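Putative uncharacterized protein (Chaetomium thermophilum, PDB 5F5T) is probably required for pre-mRNA splicing, as a member of the PRP38 family of spliceosomal proteins. Local coordinates at residues Asp63-Asp66 with Arg67-His71; Phe93-Gln97 with Leu98-Asp102; Lys183-Arg186 with Arg187-Glu191; Asn30-Pro34 with Ala35-Glu39. All coordinates share one frame; numbering follows the deposited sequence.

Interaction 1. Residues Asp63-Asp66 with Arg67-His71; sequences DIVD and RVVEH
Arg67 bends its side chain back toward Asp63, one helical turn earlier. Its CG lies anti to its own carbonyl carbon (chi1 -67°), which brings the start of the chain beside Asp63 O, the same oxygen that accepts Arg67 N at 2.8 Å. Further bends at chi2 and chi3 turn the guanidinium toward the Asp63 carboxylate, but Arg67 NH2 stays 4.3 Å from Asp63 OD1, which stands well out of the guanidinium plane. The two charges probably attract, yet no N-H points across. Each has a firmer partner: Arg67 NH1 bonds Gln55 O, and Asp63 OD2 accepts from Asn60 N. Arginine suits this place because its long chain can follow the helix before its end reaches Gln55. On another side of the helix, branched residues four apart meet methyl to methyl: Ile64 CG2 faces Val68 CG2 at 4.4 Å, and Val65 CG1 faces Val69 CG2 at the same distance. Val69 N to Val65 O is the straightest of the four backbone bonds (174°). Ile64 packs on Leu91 and Leu95 of helix 87-98, Val65 on Tyr108 of helix 102-115, and Val68 on Leu119 and Leu122 of helix 117-130, while the more exposed Val69 lies beside Phe116.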
# COMPACT_ATOMS: atom_id res chain seq x y z
N ASP A 63 13.04 19.76 -1.51
CA ASP A 63 13.75 19.29 -0.34
C ASP A 63 13.30 17.88 -0.02
O ASP A 63 14.06 17.12 0.54
CB ASP A 63 13.50 20.20 0.86
CG ASP A 63 14.16 21.55 0.71
OD1 ASP A 63 15.20 21.64 0.03
OD2 ASP A 63 13.63 22.53 1.27
N ILE A 64 12.06 17.54 -0.38
CA ILE A 64 11.55 16.21 -0.06
C ILE A 64 12.39 15.15 -0.75
O ILE A 64 12.85 14.21 -0.11
CB ILE A 64 10.07 16.06 -0.47
CG1 ILE A 64 9.17 16.79 0.53
CG2 ILE A 64 9.69 14.59 -0.54
CD1 ILE A 64 9.30 16.28 1.94
N VAL A 65 12.61 15.31 -2.05
CA VAL A 65 13.44 14.38 -2.81
C VAL A 65 14.84 14.35 -2.23
O VAL A 65 15.42 13.27 -2.01
CB VAL A 65 13.53 14.75 -4.30
CG1 VAL A 65 14.53 13.84 -5.01
CG2 VAL A 65 12.17 14.65 -4.96
N ASP A 66 15.39 15.54 -1.95
CA ASP A 66 16.74 15.58 -1.39
C ASP A 66 16.84 14.81 -0.07
O ASP A 66 17.78 14.04 0.14
CB ASP A 66 17.19 17.03 -1.17
CG ASP A 66 17.40 17.79 -2.48
OD1 ASP A 66 18.05 17.24 -3.39
OD2 ASP A 66 16.92 18.93 -2.59
N ARG A 67 15.85 14.98 0.80
CA ARG A 67 15.80 14.31 2.10
C ARG A 67 15.64 12.81 1.94
O ARG A 67 16.21 12.04 2.71
CB ARG A 67 14.65 14.85 2.96
CG ARG A 67 14.80 16.30 3.42
CD ARG A 67 16.14 16.56 4.08
NE ARG A 67 16.75 17.76 3.53
CZ ARG A 67 16.67 18.96 4.07
NH1 ARG A 67 16.00 19.14 5.21
NH2 ARG A 67 17.26 20.00 3.49
N VAL A 68 14.82 12.39 0.98
CA VAL A 68 14.64 10.96 0.76
C VAL A 68 15.95 10.31 0.33
O VAL A 68 16.36 9.30 0.90
CB VAL A 68 13.55 10.67 -0.28
CG1 VAL A 68 13.60 9.22 -0.71
CG2 VAL A 68 12.18 11.02 0.28
N VAL A 69 16.62 10.91 -0.65
CA VAL A 69 17.89 10.36 -1.12
C VAL A 69 18.92 10.35 0.01
O VAL A 69 19.65 9.37 0.20
CB VAL A 69 18.43 11.14 -2.32
CG1 VAL A 69 19.86 10.73 -2.64
CG2 VAL A 69 17.53 10.94 -3.53
N GLU A 70 18.97 11.44 0.75
CA GLU A 70 19.94 11.63 1.83
C GLU A 70 19.74 10.72 3.05
O GLU A 70 20.70 10.23 3.62
CB GLU A 70 19.90 13.09 2.27
CG GLU A 70 21.16 13.60 2.94
CD GLU A 70 21.12 15.10 3.12
OE1 GLU A 70 21.94 15.63 3.90
OE2 GLU A 70 20.27 15.76 2.47
N HIS A 71 18.49 10.52 3.46
CA HIS A 71 18.22 10.03 4.81
C HIS A 71 17.42 8.74 4.96
O HIS A 71 17.51 8.09 6.00
CB HIS A 71 17.50 11.12 5.61
CG HIS A 71 18.33 12.34 5.86
ND1 HIS A 71 19.47 12.31 6.63
CD2 HIS A 71 18.18 13.62 5.45
CE1 HIS A 71 19.99 13.52 6.68
NE2 HIS A 71 19.23 14.34 5.98

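Interaction 2. Residues Phe93-Gln97 with Leu98-Asp102; sequences FKLLQ and LAPGD
The C-terminal end of helix 87-98 is closed here by Ala99, which leaves helical geometry with a positive phi (49°), and by Pro100, which has no N-H with which to prolong the bonding. The last turn is held by Leu98 N to Lys94 O at 2.9 Å and Ala99 N to Leu95 O at 2.8 Å, the latter distinctly bent (138°). The proline ring then comes back over that turn, its CG 3.8 Å from Leu95 CD2 and the two side chains crossing at about a right angle. Leucine and proline suit the spot, since both sides of the meeting are buried and apolar. Lysine suits the buried position 94 because its methylenes can lie on Leu98 while its charged end reaches Gln97. The CG of Lys94 is anti to the backbone N (chi1 -176°), and bends at chi2 and chi3 lay CD beside Leu98 CG at 4.1 Å. Beyond this, Lys94 NZ donates to Gln97 OE1 at 3.0 Å, arriving from above the amide plane and not on a lone pair. Replacement of Lys94 by alanine would probably leave Gln97 OE1 without this donor and open a gap beside Leu98. Gly101 occupies the N-cap of helix 102-115, so the link between the two helices is very short. Around the joint, Leu95 and Pro100 rest on Tyr126 of helix 117-130, and Lys94 and Gln97 lie against Trp52 of helix 50-55.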
# COMPACT_ATOMS: atom_id res chain seq x y z
N PHE A 93 4.63 12.32 6.91
CA PHE A 93 3.86 13.28 7.69
C PHE A 93 4.06 14.68 7.14
O PHE A 93 3.11 15.47 7.03
CB PHE A 93 4.26 13.24 9.16
CG PHE A 93 3.42 14.12 10.04
CD1 PHE A 93 2.09 13.82 10.30
CD2 PHE A 93 3.96 15.26 10.61
CE1 PHE A 93 1.32 14.63 11.10
CE2 PHE A 93 3.19 16.08 11.42
CZ PHE A 93 1.87 15.77 11.67
N LYS A 94 5.30 14.98 6.76
CA LYS A 94 5.60 16.27 6.16
C LYS A 94 4.86 16.45 4.84
O LYS A 94 4.40 17.54 4.54
CB LYS A 94 7.10 16.43 5.94
CG LYS A 94 7.49 17.80 5.40
CD LYS A 94 6.82 18.91 6.19
CE LYS A 94 7.76 19.52 7.21
NZ LYS A 94 7.32 20.88 7.64
N LEU A 95 4.74 15.38 4.07
CA LEU A 95 3.98 15.43 2.83
C LEU A 95 2.52 15.70 3.13
O LEU A 95 1.86 16.45 2.40
CB LEU A 95 4.14 14.13 2.05
CG LEU A 95 5.35 14.07 1.10
CD1 LEU A 95 5.36 12.75 0.35
CD2 LEU A 95 5.35 15.24 0.14
N LEU A 96 2.01 15.09 4.20
CA LEU A 96 0.65 15.37 4.64
C LEU A 96 0.49 16.86 4.95
O LEU A 96 -0.53 17.47 4.63
CB LEU A 96 0.29 14.53 5.87
CG LEU A 96 0.05 13.04 5.65
CD1 LEU A 96 -0.19 12.34 6.98
CD2 LEU A 96 -1.12 12.83 4.71
N GLN A 97 1.52 17.44 5.57
CA GLN A 97 1.53 18.86 5.87
C GLN A 97 1.52 19.73 4.61
O GLN A 97 0.72 20.66 4.48
CB GLN A 97 2.75 19.20 6.73
CG GLN A 97 2.64 20.50 7.49
CD GLN A 97 3.92 20.83 8.25
OE1 GLN A 97 4.68 19.94 8.61
NE2 GLN A 97 4.15 22.12 8.49
N LEU A 98 2.41 19.40 3.68
CA LEU A 98 2.61 20.18 2.46
C LEU A 98 1.47 20.02 1.47
O LEU A 98 1.25 20.89 0.63
CB LEU A 98 3.92 19.77 1.79
CG LEU A 98 5.21 20.01 2.58
CD1 LEU A 98 6.42 19.67 1.72
CD2 LEU A 98 5.27 21.45 3.05
N ALA A 99 0.76 18.90 1.57
CA ALA A 99 -0.37 18.60 0.69
C ALA A 99 -0.03 18.81 -0.79
O ALA A 99 -0.67 19.63 -1.45
CB ALA A 99 -1.58 19.44 1.07
N PRO A 100 0.97 18.08 -1.31
CA PRO A 100 1.43 18.33 -2.67
C PRO A 100 0.37 17.97 -3.71
O PRO A 100 -0.50 17.14 -3.43
CB PRO A 100 2.66 17.42 -2.80
CG PRO A 100 2.36 16.29 -1.88
CD PRO A 100 1.64 16.91 -0.71
N GLY A 101 0.46 18.56 -4.89
CA GLY A 101 -0.54 18.37 -5.92
C GLY A 101 -0.17 17.23 -6.85
O GLY A 101 0.88 16.60 -6.69
N ASP A 102 -1.03 16.96 -7.83
CA ASP A 102 -0.88 15.80 -8.70
C ASP A 102 0.41 15.84 -9.52
O ASP A 102 0.99 14.80 -9.80
CB ASP A 102 -2.09 15.68 -9.63
CG ASP A 102 -3.31 15.10 -8.93
OD1 ASP A 102 -3.37 15.18 -7.69
OD2 ASP A 102 -4.20 14.59 -9.63

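Interaction 3. Residues Lys183-Arg186 with Arg187-Glu191; sequences KMRR and RDILE
Arg186 O is gripped by two backbone donors of the following helix: Leu190 N at 3.2 Å, well aligned and in the carbonyl plane, and Ile189 N through a weak, bent bond at 3.0 Å. The Arg186 side chain turns to the same first turn. Its NH1 lies 3.0 Å from Asp188 OD2 in a salt bridge, the carboxylate standing at the guanidinium edge with the two planes 53° apart; a weak bond also joins NH1 to Asp188 OD1. Asp188 has CG between its backbone N and carbonyl carbon (chi1 58°), which brings OD1 back to receive a further weak bond from Ile189 N. With Arg186 at the N-cap position, this is the start of helix 187-192, where an aspartate suits the place because its negative charge probably interacts favourably with the first-turn N-H groups and the helix dipole. A basic side chain of a neighbouring protein chain forms a long, weak ion pair with Asp188 OD2. Arg185 CB touches Ile189 CG2 at 3.8 Å, and its chain crosses Leu190 at about a right angle, while its charged end pairs with Asp133 of helix 133-140. Across the first turn of the helix, Arg187 NH1 bridges to Glu191 OE2 at 2.7 Å; OE2 lies in the guanidinium plane of Arg187, while NH1 meets the carboxylate from above its plane. Arg187 NE pairs with Glu141.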
# COMPACT_ATOMS: atom_id res chain seq x y z
N LYS A 183 -10.17 2.97 5.31
CA LYS A 183 -10.76 1.76 4.77
C LYS A 183 -11.28 1.99 3.36
O LYS A 183 -11.94 3.00 3.09
CB LYS A 183 -11.87 1.25 5.70
CG LYS A 183 -11.36 0.76 7.06
CD LYS A 183 -12.48 0.67 8.08
CE LYS A 183 -11.95 0.34 9.47
NZ LYS A 183 -12.33 -1.06 9.84
N MET A 184 -11.03 1.03 2.48
CA MET A 184 -11.35 1.16 1.07
C MET A 184 -12.39 0.13 0.68
O MET A 184 -12.54 -0.90 1.35
CB MET A 184 -10.11 0.94 0.20
CG MET A 184 -9.13 2.09 0.16
SD MET A 184 -7.79 1.78 -1.02
CE MET A 184 -7.00 3.37 -0.97
N ARG A 185 -13.13 0.40 -0.38
CA ARG A 185 -13.95 -0.64 -0.96
C ARG A 185 -12.97 -1.66 -1.54
O ARG A 185 -11.96 -1.28 -2.12
CB ARG A 185 -14.89 -0.09 -2.03
CG ARG A 185 -15.71 1.11 -1.59
CD ARG A 185 -16.61 1.60 -2.72
NE ARG A 185 -15.85 2.41 -3.68
CZ ARG A 185 -16.37 3.32 -4.48
NH1 ARG A 185 -17.68 3.56 -4.47
NH2 ARG A 185 -15.59 4.00 -5.31
N ARG A 186 -13.25 -2.94 -1.33
CA ARG A 186 -12.40 -3.99 -1.85
C ARG A 186 -12.42 -3.96 -3.38
O ARG A 186 -13.39 -3.50 -3.98
CB ARG A 186 -12.84 -5.35 -1.33
CG ARG A 186 -12.63 -5.53 0.16
CD ARG A 186 -12.79 -6.98 0.55
NE ARG A 186 -14.08 -7.22 1.18
CZ ARG A 186 -15.16 -7.65 0.53
NH1 ARG A 186 -15.09 -7.90 -0.76
NH2 ARG A 186 -16.29 -7.83 1.19
N ARG A 187 -11.35 -4.46 -3.99
CA ARG A 187 -11.22 -4.39 -5.44
C ARG A 187 -12.37 -5.12 -6.14
O ARG A 187 -12.90 -4.63 -7.14
CB ARG A 187 -9.89 -4.97 -5.90
CG ARG A 187 -9.27 -4.22 -7.06
CD ARG A 187 -8.52 -5.14 -8.00
NE ARG A 187 -7.90 -4.40 -9.09
CZ ARG A 187 -8.41 -4.30 -10.32
NH1 ARG A 187 -9.55 -4.91 -10.62
NH2 ARG A 187 -7.77 -3.60 -11.25
N ASP A 188 -12.77 -6.26 -5.59
CA ASP A 188 -13.87 -7.03 -6.17
C ASP A 188 -15.19 -6.24 -6.12
O ASP A 188 -16.04 -6.41 -6.99
CB ASP A 188 -14.03 -8.38 -5.48
CG ASP A 188 -14.27 -8.25 -3.99
OD1 ASP A 188 -13.99 -7.18 -3.44
OD2 ASP A 188 -14.75 -9.23 -3.38
N ILE A 189 -15.36 -5.42 -5.09
CA ILE A 189 -16.53 -4.55 -5.00
C ILE A 189 -16.53 -3.55 -6.15
O ILE A 189 -17.55 -3.35 -6.81
CB ILE A 189 -16.61 -3.81 -3.64
CG1 ILE A 189 -17.45 -4.61 -2.64
CG2 ILE A 189 -17.29 -2.46 -3.80
CD1 ILE A 189 -17.08 -6.06 -2.52
N LEU A 190 -15.38 -2.93 -6.40
CA LEU A 190 -15.23 -1.98 -7.50
C LEU A 190 -15.50 -2.66 -8.85
O LEU A 190 -16.13 -2.08 -9.73
CB LEU A 190 -13.83 -1.37 -7.49
CG LEU A 190 -13.46 -0.49 -6.29
CD1 LEU A 190 -12.28 0.41 -6.59
CD2 LEU A 190 -14.66 0.34 -5.85
N GLU A 191 -15.02 -3.89 -8.98
CA GLU A 191 -15.20 -4.66 -10.21
C GLU A 191 -16.67 -4.97 -10.42
O GLU A 191 -17.18 -4.89 -11.54
CB GLU A 191 -14.37 -5.95 -10.15
CG GLU A 191 -12.87 -5.72 -10.19
CD GLU A 191 -12.06 -7.00 -10.09
OE1 GLU A 191 -12.56 -8.07 -10.50
OE2 GLU A 191 -10.92 -6.94 -9.58

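Interaction 4. Residues Asn30-Pro34 with Ala35-Glu39; sequences NGLNP and ATIME
Two overlapping type I turns wind the backbone from Asn33 to Ile37: Thr36 N bonds Asn33 O at 2.9 Å, and Ile37 N reaches Pro34 O in a weak bond at 3.4 Å. Proline suits the second place of the first turn because its ring already fixes phi near the value required (-52°). Thr36 adds a side-chain bond, OG1 donating to Asn33 O at 3.0 Å. With chi1 at 50°, OG1 sits between its own backbone N and carbonyl carbon, a position from which it reaches the same face of the Asn33 carbonyl plane as Thr36 N. One oxygen thus holds both groups of the threonine. The Asn33 side chain crosses Thr36 at about a right angle, CB lying 3.4 Å from Thr36 OG1, while its OD1 is 3.5 Å from Ala35 CB. A glycine in place of Asn33 would keep the carbonyl but would probably let the turn flex and leave Thr36 and Ala35 without this side-chain cover. Ahead of the turns, Asn30 OD1 accepts Leu32 N in an Asx turn, and Leu32 CB meets Ile37 CD1 at 4.1 Å. A water joins Pro34 O to Met38 N. The loop leads to Glu39, at the N-cap of helix 40-48; the Glu39 carboxylate forms a salt bridge with Arg175. Ile37 packs on Leu96 of helix 87-98 and on Leu129 of helix 117-130, while Leu32 touches Trp182.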
# COMPACT_ATOMS: atom_id res chain seq x y z
N ASN A 30 -9.48 12.11 -0.98
CA ASN A 30 -10.37 11.06 -0.48
C ASN A 30 -11.34 11.58 0.58
O ASN A 30 -12.10 10.82 1.16
CB ASN A 30 -9.56 9.88 0.07
CG ASN A 30 -8.69 10.27 1.26
OD1 ASN A 30 -8.66 11.43 1.67
ND2 ASN A 30 -7.99 9.29 1.82
N GLY A 31 -11.27 12.89 0.84
CA GLY A 31 -12.16 13.53 1.78
C GLY A 31 -11.72 13.44 3.23
O GLY A 31 -12.50 13.71 4.14
N LEU A 32 -10.46 13.08 3.45
CA LEU A 32 -9.90 13.06 4.80
C LEU A 32 -9.15 14.35 5.14
O LEU A 32 -8.73 15.09 4.25
CB LEU A 32 -8.96 11.87 4.98
CG LEU A 32 -9.54 10.46 4.90
CD1 LEU A 32 -8.47 9.46 5.29
CD2 LEU A 32 -10.76 10.32 5.79
N ASN A 33 -8.97 14.59 6.43
CA ASN A 33 -8.17 15.72 6.88
C ASN A 33 -6.74 15.27 7.12
O ASN A 33 -6.49 14.42 7.98
CB ASN A 33 -8.75 16.34 8.15
CG ASN A 33 -7.93 17.51 8.65
OD1 ASN A 33 -7.43 17.50 9.77
ND2 ASN A 33 -7.79 18.53 7.81
N PRO A 34 -5.79 15.84 6.36
CA PRO A 34 -4.38 15.43 6.35
C PRO A 34 -3.76 15.36 7.74
O PRO A 34 -2.96 14.46 8.02
CB PRO A 34 -3.70 16.52 5.52
CG PRO A 34 -4.77 17.12 4.69
CD PRO A 34 -6.11 16.78 5.28
N ALA A 35 -4.14 16.29 8.61
CA ALA A 35 -3.60 16.36 9.96
C ALA A 35 -4.01 15.18 10.83
O ALA A 35 -3.32 14.83 11.78
CB ALA A 35 -4.02 17.65 10.62
N THR A 36 -5.17 14.59 10.53
CA THR A 36 -5.67 13.50 11.35
C THR A 36 -5.57 12.12 10.68
O THR A 36 -6.10 11.14 11.20
CB THR A 36 -7.13 13.75 11.75
OG1 THR A 36 -7.89 14.07 10.58
CG2 THR A 36 -7.21 14.90 12.73
N ILE A 37 -4.91 12.06 9.53
CA ILE A 37 -4.74 10.79 8.82
C ILE A 37 -3.86 9.86 9.63
O ILE A 37 -4.10 8.65 9.70
CB ILE A 37 -4.16 10.99 7.41
CG1 ILE A 37 -5.09 11.89 6.60
CG2 ILE A 37 -4.04 9.65 6.70
CD1 ILE A 37 -4.84 11.86 5.11
N MET A 38 -2.81 10.41 10.22
CA MET A 38 -1.97 9.65 11.13
C MET A 38 -2.42 9.87 12.58
O MET A 38 -2.91 10.94 12.92
CB MET A 38 -0.50 10.02 10.92
CG MET A 38 0.05 9.44 9.62
SD MET A 38 1.72 10.00 9.24
CE MET A 38 2.51 9.53 10.76
N GLU A 39 -2.27 8.84 13.41
CA GLU A 39 -2.73 8.88 14.79
C GLU A 39 -2.00 9.94 15.61
O GLU A 39 -0.84 10.24 15.34
CB GLU A 39 -2.55 7.50 15.44
CG GLU A 39 -2.90 6.35 14.52
CD GLU A 39 -2.24 5.05 14.92
OE1 GLU A 39 -2.41 4.05 14.19
OE2 GLU A 39 -1.55 5.02 15.96
O HOH W 1 -1.80 13.14 10.21

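In the fold
Interactions 1, 2 and 4 are partly buried. Interaction 2, at the end of helix 87-98, touches both interaction 1 and interaction 4, which do not touch each other. Ile64 of interaction 1 packs on Lys94, Leu95 and Leu98 of interaction 2, and Leu96 of interaction 2 meets Pro34, Ile37 and Met38 of interaction 4. Interaction 1 lies within a helix and interaction 4 in the loop leading into another; accordingly, apolar pairs along one face give way to a helix end at which a proline follows a residue of positive phi, and then to turn bonds and a bound water. Interaction 3 is a surface contact rich in salt bridges, its centre about 34 Å from that of interaction 1.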